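Local atomic coordinates of glutathione S-transferase omega-like 2 (Saccharomyces cerevisiae, PDB entry 5LKB), a protein that uses glutathione as a one-cysteine thiol transferase, reducing dehydroascorbate, dimethylarsinic acid and beta-hydroxyethyl disulfide, and reacts with glutathionyl-(hydro)quinones. Residues K14-E22 with Y145-R155. Residues are numbered along the deposited sequence; the frame is centred on the assembly and turned at random. Where two conformers were deposited one is given.
Sequences KRQVSSFRE and YYKSDPQYSAR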
loop_
_atom_site.group_PDB
_atom_site.type_symbol
_atom_site.label_atom_id
_atom_site.label_comp_id
_atom_site.label_asym_id
_atom_site.label_seq_id
_atom_site.Cartn_x
_atom_site.Cartn_y
_atom_site.Cartn_z
ATOM N N LYS A 14 -13.544 9.616 15.989
ATOM C CA LYS A 14 -14.764 10.435 16.085
ATOM C C LYS A 14 -14.341 11.872 15.800
ATOM O O LYS A 14 -13.770 12.543 16.659
ATOM C CB LYS A 14 -15.362 10.282 17.482
ATOM N N ARG A 15 -14.561 12.318 14.567
ATOM C CA ARG A 15 -14.184 13.667 14.182
ATOM C C ARG A 15 -14.986 14.657 15.038
ATOM O O ARG A 15 -16.200 14.507 15.189
ATOM C CB ARG A 15 -14.456 13.887 12.698
ATOM C CG ARG A 15 -14.115 15.259 12.179
ATOM C CD ARG A 15 -14.242 15.371 10.675
ATOM N NE ARG A 15 -13.319 14.460 10.005
ATOM C CZ ARG A 15 -12.055 14.697 9.773
ATOM N NH1 ARG A 15 -11.482 15.831 10.153
ATOM N NH2 ARG A 15 -11.328 13.730 9.173
ATOM N N GLN A 16 -14.288 15.655 15.569
ATOM C CA GLN A 16 -14.946 16.711 16.349
ATOM C C GLN A 16 -15.819 17.588 15.462
ATOM O O GLN A 16 -15.540 17.810 14.284
ATOM C CB GLN A 16 -13.883 17.571 17.011
ATOM C CG GLN A 16 -13.119 18.561 16.093
ATOM C CD GLN A 16 -12.035 19.361 16.831
ATOM O OE1 GLN A 16 -11.507 18.917 17.867
ATOM N NE2 GLN A 16 -11.691 20.546 16.296
ATOM N N VAL A 17 -16.880 18.148 16.049
ATOM C CA VAL A 17 -17.701 19.123 15.355
ATOM C C VAL A 17 -16.957 20.451 15.381
ATOM O O VAL A 17 -16.415 20.872 16.418
ATOM C CB VAL A 17 -19.073 19.221 16.047
ATOM C CG1 VAL A 17 -19.874 20.352 15.481
ATOM C CG2 VAL A 17 -19.876 17.914 15.869
ATOM N N SER A 18 -16.915 21.120 14.227
ATOM C CA SER A 18 -16.276 22.424 14.156
ATOM C C SER A 18 -17.089 23.471 14.914
ATOM O O SER A 18 -18.321 23.510 14.828
ATOM C CB SER A 18 -16.202 22.880 12.718
ATOM O OG SER A 18 -15.469 21.947 11.961
ATOM N N SER A 19 -16.360 24.361 15.583
ATOM C CA SER A 19 -16.941 25.306 16.521
ATOM C C SER A 19 -17.285 26.645 15.915
ATOM O O SER A 19 -18.139 27.330 16.483
ATOM C CB SER A 19 -15.962 25.593 17.648
ATOM O OG SER A 19 -15.586 24.380 18.228
ATOM N N PHE A 20 -16.697 27.064 14.800
ATOM C CA PHE A 20 -16.903 28.408 14.262
ATOM C C PHE A 20 -17.756 28.265 13.012
ATOM O O PHE A 20 -17.305 27.737 11.990
ATOM C CB PHE A 20 -15.598 29.140 13.985
ATOM C CG PHE A 20 -14.756 29.335 15.199
ATOM C CD1 PHE A 20 -13.848 28.366 15.582
ATOM C CD2 PHE A 20 -14.896 30.473 15.987
ATOM C CE1 PHE A 20 -13.059 28.535 16.708
ATOM C CE2 PHE A 20 -14.137 30.636 17.131
ATOM C CZ PHE A 20 -13.210 29.652 17.493
ATOM N N ARG A 21 -18.971 28.786 13.048
ATOM C CA ARG A 21 -19.965 28.447 12.062
ATOM C C ARG A 21 -20.717 29.667 11.537
ATOM O O ARG A 21 -21.789 29.518 10.934
ATOM C CB ARG A 21 -20.945 27.455 12.689
ATOM C CG ARG A 21 -20.224 26.239 13.320
ATOM C CD ARG A 21 -19.433 25.322 12.320
ATOM N NE ARG A 21 -20.375 24.634 11.428
ATOM C CZ ARG A 21 -20.874 23.410 11.624
ATOM N NH1 ARG A 21 -20.535 22.701 12.691
ATOM N NH2 ARG A 21 -21.762 22.901 10.796
ATOM N N GLU A 22 -20.087 30.819 11.626
ATOM C CA GLU A 22 -20.721 32.058 11.168
ATOM C C GLU A 22 -20.575 32.261 9.665
ATOM O O GLU A 22 -19.917 31.479 8.950
ATOM C CB GLU A 22 -20.244 33.256 11.983
ATOM C CG GLU A 22 -21.129 33.427 13.285
ATOM C CD GLU A 22 -22.376 34.260 13.055
ATOM O OE1 GLU A 22 -22.637 34.602 11.892
ATOM O OE2 GLU A 22 -23.074 34.522 14.086
ATOM N N TYR A 145 -6.683 30.700 17.095
ATOM C CA TYR A 145 -7.804 30.143 17.841
ATOM C C TYR A 145 -7.936 30.825 19.204
ATOM O O TYR A 145 -9.030 31.253 19.588
ATOM C CB TYR A 145 -7.642 28.607 17.991
ATOM C CG TYR A 145 -8.151 27.824 16.797
ATOM C CD1 TYR A 145 -7.356 27.588 15.679
ATOM C CD2 TYR A 145 -9.410 27.300 16.799
ATOM C CE1 TYR A 145 -7.853 26.906 14.594
ATOM C CE2 TYR A 145 -9.915 26.605 15.721
ATOM C CZ TYR A 145 -9.116 26.396 14.607
ATOM O OH TYR A 145 -9.708 25.712 13.546
ATOM N N TYR A 146 -6.826 30.961 19.928
ATOM C CA TYR A 146 -6.881 31.594 21.252
ATOM C C TYR A 146 -7.183 33.091 21.140
ATOM O O TYR A 146 -7.866 33.662 22.008
ATOM C CB TYR A 146 -5.568 31.342 22.002
ATOM C CG TYR A 146 -5.357 29.916 22.475
ATOM C CD1 TYR A 146 -6.394 29.190 23.073
ATOM C CD2 TYR A 146 -4.121 29.289 22.348
ATOM C CE1 TYR A 146 -6.198 27.871 23.532
ATOM C CE2 TYR A 146 -3.928 27.954 22.809
ATOM C CZ TYR A 146 -4.967 27.270 23.372
ATOM O OH TYR A 146 -4.792 25.987 23.843
ATOM N N LYS A 147 -6.669 33.758 20.103
ATOM C CA LYS A 147 -7.056 35.146 19.851
ATOM C C LYS A 147 -8.566 35.275 19.705
ATOM O O LYS A 147 -9.197 36.128 20.344
ATOM C CB LYS A 147 -6.338 35.678 18.613
ATOM C CG LYS A 147 -6.641 37.144 18.284
ATOM C CD LYS A 147 -6.273 38.067 19.456
ATOM C CE LYS A 147 -6.611 39.498 19.115
ATOM N NZ LYS A 147 -6.256 40.435 20.221
ATOM N N SER A 148 -9.172 34.444 18.872
ATOM C CA SER A 148 -10.608 34.491 18.660
ATOM C C SER A 148 -11.361 34.160 19.945
ATOM O O SER A 148 -12.326 34.865 20.303
ATOM C CB SER A 148 -10.982 33.521 17.543
ATOM O OG SER A 148 -12.225 33.810 16.912
ATOM N N ASP A 149 -10.918 33.154 20.682
ATOM C CA ASP A 149 -11.663 32.629 21.826
ATOM C C ASP A 149 -10.617 32.077 22.787
ATOM O O ASP A 149 -10.086 30.978 22.579
ATOM C CB ASP A 149 -12.676 31.562 21.416
ATOM C CG ASP A 149 -13.328 30.892 22.600
ATOM O OD1 ASP A 149 -13.116 31.372 23.722
ATOM O OD2 ASP A 149 -14.025 29.865 22.401
ATOM N N PRO A 150 -10.228 32.860 23.794
ATOM C CA PRO A 150 -9.233 32.382 24.769
ATOM C C PRO A 150 -9.634 31.116 25.500
ATOM O O PRO A 150 -8.764 30.449 26.052
ATOM C CB PRO A 150 -9.086 33.577 25.723
ATOM C CG PRO A 150 -9.376 34.766 24.826
ATOM C CD PRO A 150 -10.541 34.284 23.985
ATOM N N GLN A 151 -10.909 30.747 25.497
ATOM C CA GLN A 151 -11.372 29.543 26.164
ATOM C C GLN A 151 -11.443 28.341 25.237
ATOM O O GLN A 151 -11.965 27.302 25.636
ATOM C CB GLN A 151 -12.765 29.797 26.781
ATOM C CG GLN A 151 -12.728 30.417 28.173
ATOM C CD GLN A 151 -11.991 31.726 28.192
ATOM O OE1 GLN A 151 -12.487 32.729 27.687
ATOM N NE2 GLN A 151 -10.776 31.721 28.743
ATOM N N TYR A 152 -10.948 28.458 24.000
ATOM C CA TYR A 152 -11.056 27.348 23.052
ATOM C C TYR A 152 -10.335 26.124 23.601
ATOM O O TYR A 152 -9.230 26.229 24.139
ATOM C CB TYR A 152 -10.449 27.754 21.705
ATOM C CG TYR A 152 -10.689 26.745 20.599
ATOM C CD1 TYR A 152 -11.940 26.613 19.995
ATOM C CD2 TYR A 152 -9.678 25.886 20.187
ATOM C CE1 TYR A 152 -12.166 25.663 18.967
ATOM C CE2 TYR A 152 -9.914 24.928 19.192
ATOM C CZ TYR A 152 -11.138 24.855 18.575
ATOM O OH TYR A 152 -11.376 23.913 17.621
ATOM N N SER A 153 -10.948 24.951 23.457
ATOM C CA SER A 153 -10.315 23.736 23.962
ATOM C C SER A 153 -10.700 22.515 23.131
ATOM O O SER A 153 -11.079 21.469 23.660
ATOM C CB SER A 153 -10.663 23.523 25.432
ATOM O OG SER A 153 -12.049 23.274 25.533
ATOM N N ALA A 154 -10.604 22.637 21.814
ATOM C CA ALA A 154 -10.663 21.500 20.898
ATOM C C ALA A 154 -9.409 21.527 20.035
ATOM O O ALA A 154 -8.459 22.257 20.317
ATOM C CB ALA A 154 -11.946 21.559 20.071
ATOM N N ARG A 155 -9.393 20.698 18.985
ATOM C CA ARG A 155 -8.272 20.675 18.052
ATOM C C ARG A 155 -8.260 21.911 17.165
ATOM O O ARG A 155 -9.301 22.407 16.744
ATOM C CB ARG A 155 -8.336 19.421 17.195
ATOM C CG ARG A 155 -8.141 18.133 18.034
ATOM C CD ARG A 155 -8.554 16.902 17.287
ATOM N NE ARG A 155 -7.684 16.600 16.154
ATOM C CZ ARG A 155 -6.707 15.679 16.150
ATOM N NH1 ARG A 155 -6.440 14.967 17.242
ATOM N NH2 ARG A 155 -5.984 15.469 15.049
HETATM O O HOH W 1 -13.500 23.643 15.773
#
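Gln16 and Ala154 bring the two backbones nearest, CA to CA 7.9 Å, where the irregular 14-22 segment runs past the turn and loop that follow helix 141-148; near Phe20 and Ser148 the chains stand farther apart. Gln16 reads the backbone of Arg155 with both ends of its amide: Arg155 N gives its hydrogen to Gln16 OE1 (3.0 Å), on a lone pair in the carbonyl plane, and Gln16 NE2 gives one to Arg155 O (3.1 Å). That carbonyl oxygen is gripped twice, because Tyr152 OH also donates to Arg155 O at 2.7 Å, from the opposite face of its plane. Gln16 CG sits between the backbone N and the carbonyl carbon (chi1 75°), and the chain beyond it is extended, carrying the amide across to Arg155. Tyr152 OH also accepts from a water that in turn takes the N-H of Ser19, tying the segments once more. Farther along, Phe20 joins an aromatic cluster: its CE1 lies 3.8 Å from Tyr152 CE1 and reaches Tyr145 CE2 at a similar distance. The planes of Phe20 and Tyr152 are 29° apart but slid, with little overlap. Phe20 also touches Ile169 of strand 168-171. An alanine in place of Gln16 would probably leave Arg155 N without this acceptor and Arg155 O with the Tyr152 hydroxyl alone of its two donors here, the backbone less firmly set. The amide pairing thus fixes the backbone of Arg155, which binds glutathione, and probably steadies the segment where Gln16 follows Arg15, another glutathione-binding residue.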